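Local coordinates for protein azurocidin (PDB 1FY3) that binds heparin and the lipopolysaccharide of Gram-negative bacteria, killing many of these species and attracting monocytes and fibroblasts, as a neutrophil granule homologue of serine proteases, at residues Pro156-Thr161 against Phe202-Ala207. The protein carries 1 engineered substitution. Sequence-based numbering, arbitrary orientation.
Sequences PNNVCT and FFTRVA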
loop_
_atom_site.group_PDB
_atom_site.type_symbol
_atom_site.label_atom_id
_atom_site.label_comp_id
_atom_site.label_asym_id
_atom_site.label_seq_id
_atom_site.Cartn_x
_atom_site.Cartn_y
_atom_site.Cartn_z
ATOM N N PRO A 156 12.987 10.597 -8.856
ATOM C CA PRO A 156 12.452 9.895 -10.016
ATOM C C PRO A 156 11.786 8.566 -9.682
ATOM O O PRO A 156 10.696 8.299 -10.166
ATOM C CB PRO A 156 13.623 9.713 -10.977
ATOM C CG PRO A 156 14.739 10.600 -10.420
ATOM C CD PRO A 156 14.446 10.772 -8.940
ATOM N N ASN A 157 12.433 7.756 -8.839
ATOM C CA ASN A 157 11.898 6.453 -8.437
ATOM C C ASN A 157 10.591 6.518 -7.629
ATOM O O ASN A 157 9.892 5.506 -7.419
ATOM C CB ASN A 157 12.935 5.650 -7.619
ATOM C CG ASN A 157 12.725 4.143 -7.671
ATOM O OD1 ASN A 157 12.560 3.487 -6.630
ATOM N ND2 ASN A 157 12.747 3.595 -8.884
ATOM N N ASN A 158 10.249 7.697 -7.160
ATOM C CA ASN A 158 9.077 7.801 -6.336
ATOM C C ASN A 158 8.150 8.901 -6.742
ATOM O O ASN A 158 8.407 9.691 -7.642
ATOM C CB ASN A 158 9.499 8.135 -4.884
ATOM C CG ASN A 158 10.284 7.043 -4.189
ATOM O OD1 ASN A 158 9.722 6.151 -3.539
ATOM N ND2 ASN A 158 11.590 7.128 -4.299
ATOM N N VAL A 159 7.063 8.893 -6.024
ATOM C CA VAL A 159 6.010 9.867 -6.066
ATOM C C VAL A 159 5.964 10.360 -4.614
ATOM O O VAL A 159 5.865 9.536 -3.694
ATOM C CB VAL A 159 4.647 9.288 -6.499
ATOM C CG1 VAL A 159 3.610 10.398 -6.492
ATOM C CG2 VAL A 159 4.676 8.710 -7.912
ATOM N N CYS A 160 6.099 11.673 -4.404
ATOM C CA CYS A 160 6.079 12.257 -3.057
ATOM C C CYS A 160 4.855 13.139 -2.832
ATOM O O CYS A 160 4.369 13.798 -3.745
ATOM C CB CYS A 160 7.364 13.059 -2.748
ATOM S SG CYS A 160 8.817 12.030 -2.879
ATOM N N THR A 161 4.351 13.155 -1.601
ATOM C CA THR A 161 3.181 13.947 -1.281
ATOM C C THR A 161 3.382 14.614 0.049
ATOM O O THR A 161 4.288 14.264 0.799
ATOM C CB THR A 161 1.905 13.087 -1.139
ATOM O OG1 THR A 161 2.023 12.293 0.040
ATOM C CG2 THR A 161 1.681 12.182 -2.355
ATOM N N PHE A 202 7.310 9.354 0.917
ATOM C CA PHE A 202 7.826 8.758 -0.285
ATOM C C PHE A 202 7.124 7.445 -0.614
ATOM O O PHE A 202 7.106 6.511 0.178
ATOM C CB PHE A 202 9.337 8.522 -0.203
ATOM C CG PHE A 202 10.142 9.797 -0.211
ATOM C CD1 PHE A 202 10.216 10.613 0.919
ATOM C CD2 PHE A 202 10.885 10.155 -1.341
ATOM C CE1 PHE A 202 10.939 11.813 0.895
ATOM C CE2 PHE A 202 11.677 11.309 -1.362
ATOM C CZ PHE A 202 11.698 12.143 -0.238
ATOM N N PHE A 203 6.567 7.402 -1.827
ATOM C CA PHE A 203 5.887 6.234 -2.353
ATOM C C PHE A 203 6.608 5.728 -3.593
ATOM O O PHE A 203 7.035 6.509 -4.436
ATOM C CB PHE A 203 4.485 6.638 -2.823
ATOM C CG PHE A 203 3.578 7.108 -1.722
ATOM C CD1 PHE A 203 3.535 8.453 -1.352
ATOM C CD2 PHE A 203 2.739 6.196 -1.076
ATOM C CE1 PHE A 203 2.683 8.891 -0.339
ATOM C CE2 PHE A 203 1.887 6.609 -0.057
ATOM C CZ PHE A 203 1.867 7.961 0.306
ATOM N N THR A 204 6.712 4.426 -3.749
ATOM C CA THR A 204 7.337 3.939 -4.954
ATOM C C THR A 204 6.449 4.340 -6.128
ATOM O O THR A 204 5.233 4.236 -6.044
ATOM C CB THR A 204 7.548 2.417 -4.847
ATOM O OG1 THR A 204 8.352 2.147 -3.720
ATOM C CG2 THR A 204 8.196 1.848 -6.109
ATOM N N ARG A 205 7.031 4.818 -7.220
ATOM C CA ARG A 205 6.226 5.222 -8.374
ATOM C C ARG A 205 5.737 4.006 -9.156
ATOM O O ARG A 205 6.463 3.381 -9.909
ATOM C CB ARG A 205 7.024 6.146 -9.259
ATOM C CG ARG A 205 6.207 6.717 -10.404
ATOM C CD ARG A 205 7.047 7.695 -11.240
ATOM N NE ARG A 205 7.333 8.932 -10.524
ATOM C CZ ARG A 205 6.538 10.008 -10.582
ATOM N NH1 ARG A 205 5.420 10.052 -11.317
ATOM N NH2 ARG A 205 6.875 11.082 -9.885
ATOM N N VAL A 206 4.495 3.626 -8.932
ATOM C CA VAL A 206 3.939 2.432 -9.563
ATOM C C VAL A 206 3.999 2.412 -11.102
ATOM O O VAL A 206 4.318 1.399 -11.748
ATOM C CB VAL A 206 2.526 2.158 -9.034
ATOM C CG1 VAL A 206 1.882 0.996 -9.780
ATOM C CG2 VAL A 206 2.585 1.872 -7.530
ATOM N N ALA A 207 3.685 3.540 -11.710
ATOM C CA ALA A 207 3.690 3.609 -13.170
ATOM C C ALA A 207 5.002 3.162 -13.798
ATOM O O ALA A 207 5.039 2.779 -14.964
ATOM C CB ALA A 207 3.262 4.980 -13.662
HETATM O O HOH W 1 10.954 2.804 -4.417
#
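Arg205 has CG anti to its main-chain N (chi1 -174°) and a bend at chi3, which together lay its guanidinium across Val159. The CG2 branch of Val159 sits over the centre of that flat group, 3.5 Å from Arg205 CZ, and the two side chains cross at about a right angle. Weak bonds to main-chain oxygens probably add to this orientation: Arg205 NE reaches Pro156 O at the group's edge, while Arg205 NH2 and NE both approach Asn158 O, Arg205 NH2 at 3.1 Å. Across the ladder, Cys160 and Phe202 form a non-hydrogen-bonded pair with both side chains on one face of the sheet. Cys160 SG rests over the Phe202 ring, offset toward its rim, 3.2 Å from Phe202 CD2, a close sulfur-aromatic contact; the same sulfur is held in a disulfide to Cys154. Val159 and Phe203, on the other face, are the hydrogen-bonded pair. Val159 N gives a 2.9 Å bond to Phe203 O in the carbonyl plane (N-H...O 166°), and Phe203 N returns one to Val159 O. Thr161 OG1 meets the Phe203 ring near its plane, 3.5 Å from Phe203 CE1, and Leu179 packs against Val159, Thr161 and Phe203. Arg205 N bonds Asn157 O at 2.9 Å, bracketing the Asn158-Thr204 pair together with the Val159 N bond, and a water links Asn157 OD1 to Thr204 OG1; these two oxygens also bond Asn88 N and Asp89 O, respectively. The strand axes run at 148°, an antiparallel pairing within the C-terminal beta-barrel of the chymotrypsin-like peptidase S1 fold.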